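Local coordinates for CocE/NonD family hydrolase (Staphylococcus aureus, PDB 3IB3), which probably hydrolyses ester or amide bonds as an alpha/beta-hydrolase related to the X-Pro dipeptidyl-peptidases, at residues A[459-464]-A[476-481]; A[411-416]-A[492-497]; A[407-412]-A[552-557]; A[390-395]-A[512-517]. All blocks are in the same frame, centred on the assembly; numbering follows the deposited sequence.

Contact 1. Residues A[459-464]-A[476-481]; sequences VSHREL and HKHETE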
loop_
_atom_site.group_PDB
_atom_site.type_symbol
_atom_site.label_atom_id
_atom_site.label_comp_id
_atom_site.label_asym_id
_atom_site.label_seq_id
_atom_site.Cartn_x
_atom_site.Cartn_y
_atom_site.Cartn_z
ATOM N N VAL A 459 19.632 5.496 -11.786
ATOM C CA VAL A 459 20.702 4.563 -12.151
ATOM C C VAL A 459 21.946 4.630 -11.275
ATOM O O VAL A 459 22.575 3.595 -11.007
ATOM C CB VAL A 459 21.063 4.703 -13.628
ATOM C CG1 VAL A 459 22.280 3.879 -13.999
ATOM C CG2 VAL A 459 19.848 4.289 -14.469
ATOM N N SER A 460 22.275 5.797 -10.737
ATOM C CA SER A 460 23.381 5.833 -9.770
ATOM C C SER A 460 23.070 4.987 -8.525
ATOM O O SER A 460 24.014 4.613 -7.800
ATOM C CB SER A 460 23.784 7.255 -9.358
ATOM O OG SER A 460 22.768 7.926 -8.642
ATOM N N HIS A 461 21.772 4.688 -8.303
ATOM C CA HIS A 461 21.328 3.793 -7.203
ATOM C C HIS A 461 21.147 2.318 -7.584
ATOM O O HIS A 461 20.464 1.530 -6.843
ATOM C CB HIS A 461 19.999 4.285 -6.595
ATOM C CG HIS A 461 20.102 5.619 -5.934
ATOM N ND1 HIS A 461 19.725 5.829 -4.629
ATOM C CD2 HIS A 461 20.567 6.806 -6.383
ATOM C CE1 HIS A 461 19.939 7.093 -4.310
ATOM N NE2 HIS A 461 20.446 7.706 -5.356
ATOM N N ARG A 462 21.750 1.929 -8.700
ATOM C CA ARG A 462 21.633 0.566 -9.186
ATOM C C ARG A 462 22.251 -0.538 -8.318
ATOM O O ARG A 462 22.092 -1.691 -8.670
ATOM C CB ARG A 462 22.230 0.462 -10.589
ATOM C CG ARG A 462 23.801 0.573 -10.655
ATOM C CD ARG A 462 24.243 0.762 -12.084
ATOM N NE ARG A 462 25.692 0.965 -12.217
ATOM C CZ ARG A 462 26.327 2.107 -11.975
ATOM N NH1 ARG A 462 25.683 3.184 -11.530
ATOM N NH2 ARG A 462 27.610 2.170 -12.168
ATOM N N GLU A 463 22.981 -0.232 -7.238
ATOM C CA GLU A 463 23.724 -1.317 -6.537
ATOM C C GLU A 463 22.732 -2.303 -5.893
ATOM O O GLU A 463 21.828 -1.918 -5.142
ATOM C CB GLU A 463 24.734 -0.831 -5.501
ATOM C CG GLU A 463 25.712 -1.979 -5.122
ATOM C CD GLU A 463 26.573 -1.755 -3.875
ATOM O OE1 GLU A 463 26.733 -0.607 -3.398
ATOM O OE2 GLU A 463 27.107 -2.766 -3.354
ATOM N N LEU A 464 22.900 -3.577 -6.223
ATOM C CA LEU A 464 22.063 -4.629 -5.689
ATOM C C LEU A 464 22.463 -5.092 -4.314
ATOM O O LEU A 464 23.651 -5.323 -4.038
ATOM C CB LEU A 464 22.084 -5.836 -6.630
ATOM C CG LEU A 464 21.516 -5.705 -8.024
ATOM C CD1 LEU A 464 21.494 -7.108 -8.689
ATOM C CD2 LEU A 464 20.140 -5.106 -7.954
ATOM N N HIS A 476 17.499 -2.989 -4.001
ATOM C CA HIS A 476 18.554 -2.031 -4.096
ATOM C C HIS A 476 19.017 -1.531 -2.716
ATOM O O HIS A 476 18.187 -1.219 -1.861
ATOM C CB HIS A 476 18.086 -0.881 -4.996
ATOM C CG HIS A 476 17.852 -1.292 -6.420
ATOM N ND1 HIS A 476 16.624 -1.717 -6.883
ATOM C CD2 HIS A 476 18.703 -1.384 -7.475
ATOM C CE1 HIS A 476 16.725 -2.034 -8.160
ATOM N NE2 HIS A 476 17.965 -1.818 -8.552
ATOM N N LYS A 477 20.341 -1.422 -2.555
ATOM C CA LYS A 477 20.973 -0.996 -1.326
ATOM C C LYS A 477 20.681 0.447 -0.931
ATOM O O LYS A 477 20.461 0.721 0.251
ATOM C CB LYS A 477 22.507 -1.144 -1.411
ATOM C CG LYS A 477 23.051 -2.388 -0.753
ATOM C CD LYS A 477 24.490 -2.615 -1.180
ATOM C CE LYS A 477 25.126 -3.695 -0.389
ATOM N NZ LYS A 477 25.757 -3.148 0.876
ATOM N N HIS A 478 20.756 1.352 -1.906
ATOM C CA HIS A 478 20.571 2.814 -1.693
ATOM C C HIS A 478 21.544 3.427 -0.687
ATOM O O HIS A 478 21.219 4.332 0.128
ATOM C CB HIS A 478 19.123 3.126 -1.355
ATOM C CG HIS A 478 18.178 2.807 -2.463
ATOM N ND1 HIS A 478 18.272 3.388 -3.716
ATOM C CD2 HIS A 478 17.114 1.980 -2.511
ATOM C CE1 HIS A 478 17.306 2.932 -4.482
ATOM N NE2 HIS A 478 16.577 2.088 -3.768
ATOM N N GLU A 479 22.783 2.981 -0.769
ATOM C CA GLU A 479 23.769 3.501 0.127
ATOM C C GLU A 479 24.939 4.191 -0.547
ATOM O O GLU A 479 25.626 4.959 0.139
ATOM C CB GLU A 479 24.288 2.375 1.003
ATOM C CG GLU A 479 23.304 1.876 1.982
ATOM C CD GLU A 479 23.918 0.894 2.941
ATOM O OE1 GLU A 479 24.758 0.048 2.485
ATOM O OE2 GLU A 479 23.563 0.974 4.150
ATOM N N THR A 480 25.199 3.886 -1.831
ATOM C CA THR A 480 26.273 4.526 -2.627
ATOM C C THR A 480 25.675 4.993 -3.985
ATOM O O THR A 480 25.033 4.203 -4.693
ATOM C CB THR A 480 27.434 3.549 -2.950
ATOM O OG1 THR A 480 27.958 2.972 -1.745
ATOM C CG2 THR A 480 28.595 4.274 -3.704
ATOM N N GLU A 481 25.819 6.272 -4.311
ATOM C CA GLU A 481 25.515 6.738 -5.649
ATOM C C GLU A 481 26.729 6.462 -6.524
ATOM O O GLU A 481 27.795 7.036 -6.300
ATOM C CB GLU A 481 25.201 8.224 -5.681
ATOM C CG GLU A 481 24.021 8.611 -4.847
ATOM C CD GLU A 481 23.366 9.951 -5.253
ATOM O OE1 GLU A 481 24.090 10.954 -5.459
ATOM O OE2 GLU A 481 22.109 9.994 -5.334
HETATM O O HOH W 1 24.312 2.463 -6.258
HETATM O O HOH W 2 21.630 0.644 -4.515
HETATM O O HOH W 3 20.034 -2.691 -10.442
HETATM O O HOH W 4 24.262 1.642 -3.490
#
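His461 is gripped at both ring nitrogens by the 476-481 segment. Its NE2 donates to OE2 of Glu481 over 2.8 Å, using the anti lone pair of that oxygen; the carboxylate plane is turned 80° from the ring, OE2 sits 21° out of the ring plane, and the N-H points in at a moderate 148°. On the other side of the ring ND1 meets ND1 of His478 at 3.0 Å, a hydrogen bond in which either nitrogen could be the donor. The two imidazoles touch rim to rim, and neither stacks on the other. Lys477 N adds a backbone bond of 3.0 Å to Glu463 O, close to where Leu464 and His476 form a single backbone bridge. Between the segments, one water takes the N-H of His478 and reaches the carbonyls of His461 and Glu463. Farther out, CD2 of Leu464 lies 4.0 Å from NE2 of His476, while the aliphatic CD of Lys477 rests 3.4 Å from OE2 of Glu463. Tyr199 of helix 198-203 meets the ring of His478, and Arg200 bonds His476 O, placing this loop of the C-terminal domain against that helix. One of the two ND1 atoms must carry the proton between them, and the geometry fits either; the carboxylate, by accepting from NE2, fixes the rotation of the His461 ring.

Contact 2. Residues A[411-416]-A[492-497]; sequences LKLWVS and VEIELL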
loop_
_atom_site.group_PDB
_atom_site.type_symbol
_atom_site.label_atom_id
_atom_site.label_comp_id
_atom_site.label_asym_id
_atom_site.label_seq_id
_atom_site.Cartn_x
_atom_site.Cartn_y
_atom_site.Cartn_z
ATOM N N LEU A 411 12.861 -5.927 -14.899
ATOM C CA LEU A 411 13.438 -5.427 -16.141
ATOM C C LEU A 411 14.971 -5.202 -15.966
ATOM O O LEU A 411 15.428 -4.326 -15.216
ATOM C CB LEU A 411 12.725 -4.146 -16.566
ATOM C CG LEU A 411 13.097 -3.524 -17.922
ATOM C CD1 LEU A 411 12.947 -4.528 -19.063
ATOM C CD2 LEU A 411 12.270 -2.244 -18.181
ATOM N N LYS A 412 15.744 -6.018 -16.660
ATOM C CA LYS A 412 17.207 -5.904 -16.693
ATOM C C LYS A 412 17.671 -5.174 -17.999
ATOM O O LYS A 412 17.489 -5.679 -19.084
ATOM C CB LYS A 412 17.753 -7.307 -16.494
ATOM C CG LYS A 412 19.135 -7.634 -16.994
ATOM C CD LYS A 412 20.218 -6.820 -16.366
ATOM C CE LYS A 412 21.534 -7.208 -17.001
ATOM N NZ LYS A 412 21.868 -8.634 -16.785
ATOM N N LEU A 413 18.266 -3.986 -17.864
ATOM C CA LEU A 413 18.687 -3.143 -19.021
ATOM C C LEU A 413 20.173 -2.858 -18.939
ATOM O O LEU A 413 20.741 -2.821 -17.840
ATOM C CB LEU A 413 17.926 -1.809 -19.030
ATOM C CG LEU A 413 16.371 -1.801 -19.061
ATOM C CD1 LEU A 413 15.828 -0.345 -19.122
ATOM C CD2 LEU A 413 15.883 -2.640 -20.244
ATOM N N TRP A 414 20.822 -2.704 -20.093
ATOM C CA TRP A 414 22.127 -2.026 -20.198
ATOM C C TRP A 414 21.857 -0.595 -20.750
ATOM O O TRP A 414 21.069 -0.406 -21.695
ATOM C CB TRP A 414 23.115 -2.799 -21.082
ATOM C CG TRP A 414 23.459 -4.154 -20.538
ATOM C CD1 TRP A 414 22.729 -5.312 -20.664
ATOM C CD2 TRP A 414 24.620 -4.499 -19.762
ATOM N NE1 TRP A 414 23.374 -6.353 -20.004
ATOM C CE2 TRP A 414 24.534 -5.882 -19.456
ATOM C CE3 TRP A 414 25.735 -3.782 -19.322
ATOM C CZ2 TRP A 414 25.526 -6.559 -18.710
ATOM C CZ3 TRP A 414 26.727 -4.453 -18.573
ATOM C CH2 TRP A 414 26.608 -5.831 -18.286
ATOM N N VAL A 415 22.442 0.405 -20.098
ATOM C CA VAL A 415 22.054 1.788 -20.299
ATOM C C VAL A 415 23.287 2.673 -20.210
ATOM O O VAL A 415 24.325 2.263 -19.657
ATOM C CB VAL A 415 20.982 2.275 -19.273
ATOM C CG1 VAL A 415 19.865 1.353 -19.242
ATOM C CG2 VAL A 415 21.594 2.434 -17.802
ATOM N N SER A 416 23.161 3.850 -20.821
ATOM C CA SER A 416 24.167 4.884 -20.796
ATOM C C SER A 416 23.497 6.207 -21.185
ATOM O O SER A 416 22.462 6.208 -21.836
ATOM C CB SER A 416 25.334 4.565 -21.748
ATOM O OG SER A 416 25.014 4.837 -23.099
ATOM N N VAL A 492 21.431 -2.324 -15.185
ATOM C CA VAL A 492 20.450 -2.015 -14.121
ATOM C C VAL A 492 19.389 -3.114 -14.097
ATOM O O VAL A 492 19.098 -3.773 -15.134
ATOM C CB VAL A 492 19.788 -0.592 -14.305
ATOM C CG1 VAL A 492 20.887 0.508 -14.356
ATOM C CG2 VAL A 492 18.909 -0.525 -15.587
ATOM N N GLU A 493 18.830 -3.325 -12.911
ATOM C CA GLU A 493 17.701 -4.182 -12.740
ATOM C C GLU A 493 16.626 -3.342 -12.075
ATOM O O GLU A 493 16.883 -2.811 -11.006
ATOM C CB GLU A 493 18.070 -5.408 -11.899
ATOM C CG GLU A 493 19.020 -6.369 -12.620
ATOM C CD GLU A 493 19.248 -7.676 -11.853
ATOM O OE1 GLU A 493 18.391 -8.089 -11.031
ATOM O OE2 GLU A 493 20.306 -8.297 -12.060
ATOM N N ILE A 494 15.461 -3.209 -12.734
ATOM C CA ILE A 494 14.331 -2.385 -12.259
ATOM C C ILE A 494 13.217 -3.265 -11.750
ATOM O O ILE A 494 12.808 -4.211 -12.435
ATOM C CB ILE A 494 13.694 -1.538 -13.390
ATOM C CG1 ILE A 494 14.634 -0.492 -13.909
ATOM C CG2 ILE A 494 12.357 -0.806 -12.912
ATOM C CD1 ILE A 494 14.060 0.157 -15.192
ATOM N N GLU A 495 12.739 -2.948 -10.544
ATOM C CA GLU A 495 11.659 -3.669 -9.879
ATOM C C GLU A 495 10.338 -3.198 -10.409
ATOM O O GLU A 495 9.941 -2.084 -10.131
ATOM C CB GLU A 495 11.704 -3.372 -8.366
ATOM C CG GLU A 495 10.639 -4.010 -7.489
ATOM C CD GLU A 495 10.851 -3.641 -6.006
ATOM O OE1 GLU A 495 11.667 -2.731 -5.731
ATOM O OE2 GLU A 495 10.250 -4.269 -5.129
ATOM N N LEU A 496 9.675 -4.006 -11.206
ATOM C CA LEU A 496 8.275 -3.718 -11.547
ATOM C C LEU A 496 7.459 -4.253 -10.403
ATOM O O LEU A 496 7.663 -5.399 -9.981
ATOM C CB LEU A 496 7.834 -4.380 -12.834
ATOM C CG LEU A 496 8.203 -3.735 -14.181
ATOM C CD1 LEU A 496 7.655 -2.299 -14.352
ATOM C CD2 LEU A 496 9.678 -3.793 -14.374
ATOM N N LEU A 497 6.572 -3.417 -9.874
ATOM C CA LEU A 497 5.884 -3.751 -8.636
ATOM C C LEU A 497 4.873 -4.879 -8.849
ATOM O O LEU A 497 4.428 -5.132 -9.975
ATOM C CB LEU A 497 5.244 -2.503 -8.008
ATOM C CG LEU A 497 6.315 -1.560 -7.449
ATOM C CD1 LEU A 497 5.781 -0.199 -7.135
ATOM C CD2 LEU A 497 6.916 -2.170 -6.258
HETATM O O HOH W 5 21.681 -10.496 -13.877
#
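Leu413 and Val492 face each other as a hydrogen-bonded antiparallel pair, CB of the leucine lying 3.8 Å from CG2 of the valine. That methyl sits between the backbone N and the carbonyl carbon of Val492 (chi1 of CG1 -57°), which leaves CG1 to meet CG2 of Val415 at 4.0 Å, the two valines crossing at about a right angle. Farther along, Leu411 opposes Ile494, and CD2 of Leu496 reaches back to within 3.8 Å of Leu411 CB. Leu411, Leu413, Val492 and Ile494 lie on one face of the sheet, where Ala427 and Val513 of other strands cover Leu411. On the other face Lys412 and Glu493 form the non-hydrogen-bonded pair, and they meet through methylenes, CD to CG at 4.0 Å. The bend of the lysine at chi2 (61°) lays CD over the strand, 3.5 Å from Val492 O. Their charged ends do not pair directly: NZ forms a salt bridge with Asp551, OE1 of Glu493 accepts from Asn410 ND2, and a water bonded to Glu493 OE2 makes a weak link to NZ. Four backbone bonds close the strands, the shortest being Ile494 N to Leu411 O at 2.7 Å. The chemistry is thus divided by the sheet: the leucine-bearing face is packed by aliphatic groups, whereas charges on the other are satisfied chiefly by residues outside the pair.

Contact 3. Residues A[407-412]-A[552-557]; sequences GNMNLK and SQLIIP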
loop_
_atom_site.group_PDB
_atom_site.type_symbol
_atom_site.label_atom_id
_atom_site.label_comp_id
_atom_site.label_asym_id
_atom_site.label_seq_id
_atom_site.Cartn_x
_atom_site.Cartn_y
_atom_site.Cartn_z
ATOM N N GLY A 407 2.918 -11.808 -9.906
ATOM C CA GLY A 407 4.066 -11.607 -9.077
ATOM C C GLY A 407 4.855 -10.380 -9.507
ATOM O O GLY A 407 4.349 -9.485 -10.200
ATOM N N ASN A 408 6.100 -10.340 -9.040
ATOM C CA ASN A 408 7.064 -9.329 -9.433
ATOM C C ASN A 408 7.608 -9.601 -10.866
ATOM O O ASN A 408 7.765 -10.764 -11.284
ATOM C CB ASN A 408 8.274 -9.341 -8.470
ATOM C CG ASN A 408 7.995 -8.618 -7.137
ATOM O OD1 ASN A 408 8.056 -7.383 -7.060
ATOM N ND2 ASN A 408 7.683 -9.376 -6.109
HETATM N N MSE A 409 7.902 -8.526 -11.581
HETATM C CA MSE A 409 8.750 -8.593 -12.773
HETATM C C MSE A 409 10.023 -7.828 -12.571
HETATM O O MSE A 409 10.072 -6.873 -11.802
HETATM C CB MSE A 409 7.996 -8.077 -13.981
HETATM C CG MSE A 409 6.613 -8.729 -14.129
HETATM SE SE MSE A 409 5.780 -8.318 -15.868
HETATM C CE MSE A 409 3.891 -7.952 -15.263
ATOM N N ASN A 410 11.060 -8.233 -13.275
ATOM C CA ASN A 410 12.374 -7.612 -13.201
ATOM C C ASN A 410 12.811 -7.232 -14.616
ATOM O O ASN A 410 13.059 -8.122 -15.437
ATOM C CB ASN A 410 13.393 -8.587 -12.586
ATOM C CG ASN A 410 14.817 -8.007 -12.511
ATOM O OD1 ASN A 410 15.056 -6.833 -12.838
ATOM N ND2 ASN A 410 15.777 -8.826 -12.026
ATOM N N LEU A 411 12.861 -5.927 -14.899
ATOM C CA LEU A 411 13.438 -5.427 -16.141
ATOM C C LEU A 411 14.971 -5.202 -15.966
ATOM O O LEU A 411 15.428 -4.326 -15.216
ATOM C CB LEU A 411 12.725 -4.146 -16.566
ATOM C CG LEU A 411 13.097 -3.524 -17.922
ATOM C CD1 LEU A 411 12.947 -4.528 -19.063
ATOM C CD2 LEU A 411 12.270 -2.244 -18.181
ATOM N N LYS A 412 15.744 -6.018 -16.660
ATOM C CA LYS A 412 17.207 -5.904 -16.693
ATOM C C LYS A 412 17.671 -5.174 -17.999
ATOM O O LYS A 412 17.489 -5.679 -19.084
ATOM C CB LYS A 412 17.753 -7.307 -16.494
ATOM C CG LYS A 412 19.135 -7.634 -16.994
ATOM C CD LYS A 412 20.218 -6.820 -16.366
ATOM C CE LYS A 412 21.534 -7.208 -17.001
ATOM N NZ LYS A 412 21.868 -8.634 -16.785
ATOM N N SER A 552 19.890 -7.535 -22.204
ATOM C CA SER A 552 18.744 -6.836 -21.676
ATOM C C SER A 552 17.520 -7.758 -21.758
ATOM O O SER A 552 17.298 -8.427 -22.784
ATOM C CB SER A 552 18.500 -5.517 -22.416
ATOM O OG SER A 552 19.433 -4.522 -22.033
ATOM N N GLN A 553 16.751 -7.824 -20.674
ATOM C CA GLN A 553 15.664 -8.800 -20.586
ATOM C C GLN A 553 14.643 -8.449 -19.528
ATOM O O GLN A 553 14.974 -7.860 -18.522
ATOM C CB GLN A 553 16.230 -10.193 -20.245
ATOM C CG GLN A 553 16.811 -10.290 -18.871
ATOM C CD GLN A 553 17.569 -11.580 -18.662
ATOM O OE1 GLN A 553 17.016 -12.551 -18.170
ATOM N NE2 GLN A 553 18.817 -11.622 -19.108
ATOM N N LEU A 554 13.397 -8.824 -19.786
ATOM C CA LEU A 554 12.345 -8.808 -18.794
ATOM C C LEU A 554 12.043 -10.224 -18.245
ATOM O O LEU A 554 11.752 -11.157 -19.009
ATOM C CB LEU A 554 11.074 -8.258 -19.424
ATOM C CG LEU A 554 9.876 -8.167 -18.477
ATOM C CD1 LEU A 554 9.977 -6.941 -17.496
ATOM C CD2 LEU A 554 8.622 -8.117 -19.267
ATOM N N ILE A 555 12.077 -10.348 -16.925
ATOM C CA ILE A 555 11.773 -11.592 -16.247
ATOM C C ILE A 555 10.305 -11.556 -15.835
ATOM O O ILE A 555 9.879 -10.651 -15.090
ATOM C CB ILE A 555 12.688 -11.809 -15.035
ATOM C CG1 ILE A 555 14.165 -11.890 -15.478
ATOM C CG2 ILE A 555 12.349 -13.070 -14.311
ATOM C CD1 ILE A 555 14.465 -12.934 -16.508
ATOM N N ILE A 556 9.528 -12.510 -16.332
ATOM C CA ILE A 556 8.076 -12.495 -16.099
ATOM C C ILE A 556 7.655 -13.676 -15.227
ATOM O O ILE A 556 8.200 -14.749 -15.381
ATOM C CB ILE A 556 7.295 -12.415 -17.455
ATOM C CG1 ILE A 556 7.530 -13.624 -18.363
ATOM C CG2 ILE A 556 7.701 -11.182 -18.194
ATOM C CD1 ILE A 556 6.373 -13.900 -19.402
ATOM N N PRO A 557 6.691 -13.492 -14.308
ATOM C CA PRO A 557 6.246 -14.606 -13.480
ATOM C C PRO A 557 4.991 -15.351 -14.040
ATOM O O PRO A 557 3.873 -15.000 -13.720
ATOM C CB PRO A 557 5.937 -13.903 -12.158
ATOM C CG PRO A 557 5.414 -12.601 -12.585
ATOM C CD PRO A 557 6.146 -12.213 -13.813
#
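Met409, present as selenomethionine, packs against the side chains of Leu554, Ile556 and Pro557. Its CG lies 3.5 Å from CD of Pro557, the two side chains crossing at about a right angle; SE comes to 4.2 Å from CG2 of Ile556, and CB stands at the same distance from Leu554 CD1. The latter methyl also reaches CB of Leu411 at 4.0 Å, in a non-hydrogen-bonded pair whose side chains cross roughly at right angles. With CG of Leu554 anti to the backbone N (chi1 -179°), CD1 is carried over the neighbouring strand. Pro557 turns its ring onto the backbone as well, CG lying 3.3 Å from Asn408 O. Four backbone bonds join the antiparallel strands in the hydrogen-bonded pairs Asn410-Ile555 and Lys412-Gln553; the shortest runs from Lys412 N to Gln553 O, 2.7 Å. On the face carrying these pairs, CG of Gln553 packs on CB of Lys412 at 3.9 Å. The polar ends there are held from outside: besides its bond to Glu493, Asn410 ND2 donates to Ile471 O, and Gln553 NE2 to Asp551 O. Strand 408-417 is flanked here by strand 490-503 as well as by 553-558, and the latter is bordered in turn by strand 358-365. Across the apolar face lies strand 508-514, whose Val511 touches both Leu411 and Leu554.

Contact 4. Residues A[390-395]-A[512-517]; sequences QQDVSF and VVKGSE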
loop_
_atom_site.group_PDB
_atom_site.type_symbol
_atom_site.label_atom_id
_atom_site.label_comp_id
_atom_site.label_asym_id
_atom_site.label_seq_id
_atom_site.Cartn_x
_atom_site.Cartn_y
_atom_site.Cartn_z
ATOM N N GLN A 390 6.874 13.240 -24.370
ATOM C CA GLN A 390 6.203 12.434 -25.383
ATOM C C GLN A 390 7.023 11.287 -25.900
ATOM O O GLN A 390 6.528 10.549 -26.723
ATOM C CB GLN A 390 5.811 13.248 -26.624
ATOM C CG GLN A 390 4.742 14.299 -26.452
ATOM C CD GLN A 390 3.522 13.830 -25.737
ATOM O OE1 GLN A 390 3.319 12.628 -25.554
ATOM N NE2 GLN A 390 2.679 14.781 -25.312
ATOM N N GLN A 391 8.267 11.146 -25.480
ATOM C CA GLN A 391 9.174 10.158 -26.072
ATOM C C GLN A 391 9.444 9.012 -25.102
ATOM O O GLN A 391 9.666 9.258 -23.918
ATOM C CB GLN A 391 10.495 10.819 -26.444
ATOM C CG GLN A 391 10.424 11.711 -27.665
ATOM C CD GLN A 391 11.789 11.891 -28.325
ATOM O OE1 GLN A 391 12.649 10.988 -28.297
ATOM N NE2 GLN A 391 11.992 13.064 -28.931
ATOM N N ASP A 392 9.428 7.780 -25.623
ATOM C CA ASP A 392 9.800 6.550 -24.895
ATOM C C ASP A 392 10.296 5.506 -25.895
ATOM O O ASP A 392 10.283 5.754 -27.091
ATOM C CB ASP A 392 8.602 5.993 -24.108
ATOM C CG ASP A 392 7.400 5.737 -24.993
ATOM O OD1 ASP A 392 7.557 5.174 -26.103
ATOM O OD2 ASP A 392 6.287 6.122 -24.594
ATOM N N VAL A 393 10.760 4.351 -25.409
ATOM C CA VAL A 393 10.994 3.183 -26.259
ATOM C C VAL A 393 10.203 1.982 -25.688
ATOM O O VAL A 393 10.138 1.790 -24.457
ATOM C CB VAL A 393 12.492 2.854 -26.394
ATOM C CG1 VAL A 393 13.204 3.903 -27.246
ATOM C CG2 VAL A 393 13.143 2.780 -25.061
ATOM N N SER A 394 9.576 1.210 -26.584
ATOM C CA SER A 394 8.767 0.049 -26.202
ATOM C C SER A 394 9.298 -1.245 -26.747
ATOM O O SER A 394 10.022 -1.242 -27.729
ATOM C CB SER A 394 7.351 0.205 -26.724
ATOM O OG SER A 394 6.670 0.997 -25.804
ATOM N N PHE A 395 8.901 -2.356 -26.111
ATOM C CA PHE A 395 9.289 -3.696 -26.557
ATOM C C PHE A 395 8.090 -4.586 -26.325
ATOM O O PHE A 395 7.546 -4.601 -25.213
ATOM C CB PHE A 395 10.496 -4.190 -25.764
ATOM C CG PHE A 395 11.711 -3.309 -25.894
ATOM C CD1 PHE A 395 12.644 -3.544 -26.880
ATOM C CD2 PHE A 395 11.922 -2.249 -25.010
ATOM C CE1 PHE A 395 13.781 -2.725 -27.000
ATOM C CE2 PHE A 395 13.026 -1.433 -25.119
ATOM C CZ PHE A 395 13.963 -1.671 -26.117
ATOM N N VAL A 512 7.757 -0.411 -21.516
ATOM C CA VAL A 512 7.945 0.975 -21.883
ATOM C C VAL A 512 9.044 1.436 -20.934
ATOM O O VAL A 512 8.995 1.160 -19.709
ATOM C CB VAL A 512 6.646 1.825 -21.626
ATOM C CG1 VAL A 512 6.809 3.298 -22.139
ATOM C CG2 VAL A 512 5.406 1.193 -22.289
ATOM N N VAL A 513 10.086 2.044 -21.491
ATOM C CA VAL A 513 11.110 2.674 -20.695
ATOM C C VAL A 513 11.098 4.139 -21.137
ATOM O O VAL A 513 11.014 4.439 -22.328
ATOM C CB VAL A 513 12.517 2.058 -20.932
ATOM C CG1 VAL A 513 13.560 2.728 -20.008
ATOM C CG2 VAL A 513 12.525 0.590 -20.732
ATOM N N LYS A 514 11.177 5.044 -20.175
ATOM C CA LYS A 514 11.006 6.478 -20.440
ATOM C C LYS A 514 11.806 7.307 -19.427
ATOM O O LYS A 514 12.311 6.772 -18.422
ATOM C CB LYS A 514 9.526 6.803 -20.362
ATOM C CG LYS A 514 9.077 8.169 -20.918
ATOM C CD LYS A 514 7.495 8.206 -20.836
ATOM C CE LYS A 514 6.928 9.573 -21.266
ATOM N NZ LYS A 514 5.444 9.644 -21.055
ATOM N N GLY A 515 11.952 8.612 -19.713
ATOM C CA GLY A 515 12.742 9.504 -18.881
ATOM C C GLY A 515 11.848 10.239 -17.896
ATOM O O GLY A 515 12.311 11.084 -17.150
ATOM N N SER A 516 10.548 9.976 -17.967
ATOM C CA SER A 516 9.601 10.670 -17.116
ATOM C C SER A 516 8.334 9.815 -16.979
ATOM O O SER A 516 8.264 8.675 -17.508
ATOM C CB SER A 516 9.314 12.097 -17.652
ATOM O OG SER A 516 8.487 12.082 -18.835
ATOM N N GLU A 517 7.360 10.318 -16.228
ATOM C CA GLU A 517 6.159 9.516 -15.961
ATOM C C GLU A 517 5.443 9.006 -17.252
ATOM O O GLU A 517 5.144 9.782 -18.180
ATOM C CB GLU A 517 5.184 10.272 -15.063
ATOM C CG GLU A 517 4.564 9.335 -14.006
ATOM C CD GLU A 517 5.521 9.071 -12.899
ATOM O OE1 GLU A 517 5.973 7.904 -12.715
ATOM O OE2 GLU A 517 5.819 10.056 -12.200
HETATM O O HOH W 6 11.022 10.536 -22.156
HETATM O O HOH W 7 5.127 8.639 -24.067
#
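Strands 392-395 and 512-514 run antiparallel, their axes 4.8 Å apart and their directions 162° from one another. Val393 and Val513 make the hydrogen-bonded pair: Val393 N reaches Val513 O at 3.1 Å and Val513 N returns to Val393 O at 3.0 Å. On the face with these valines, CG2 of Val393 lies 4.2 Å from Val513 CB. Val512, on the other face, spreads its two methyls: CG2 touches Ser394 OG at 3.7 Å, and CG1, anti to the backbone N (chi1 -175°), lies against Asp392 CB and OD2. The serine hydroxyl has its polar partner in Glu510. Lys514 is extended, and its CG passes 3.2 Å from Gln391 O before NZ donates to Glu517 O at 2.9 Å. A water links Lys514 NZ to Asp392 OD2, the two charged atoms themselves being 5.1 Å apart. A second water spans Gln391 O and Gly515 N just beyond the strands. Strand 508-514 also pairs with strand 424-432, while Val513 rests on Leu411 and Leu413 of the facing sheet; two antiparallel sheets packed through such an aliphatic layer are typical of the beta-sandwich, jelly-roll-like C-terminal domain of X-Pro dipeptidyl-peptidase relatives.

All four contacts belong to the C-terminal, non-catalytic part of the chain. Contacts 2 and 3, with centres about 8 Å apart, share Leu411 and Lys412 and lie on the two sides of strand 408-417, in one antiparallel sheet. Contact 4 belongs to the second sheet; its centre is about 13 Å from that of contact 2, and its Val513 meets Leu411 and Leu413 across the two sheets. Contact 1, its centre about 12 Å from that of contact 2, ties together the long connection between strands 447-458 and 490-503 and touches contact 2 through Val459 and His476. Along the chain contact 1 is nested within the other three, whereas contacts 3 and 4 interleave, so segments distant in sequence close the sandwich.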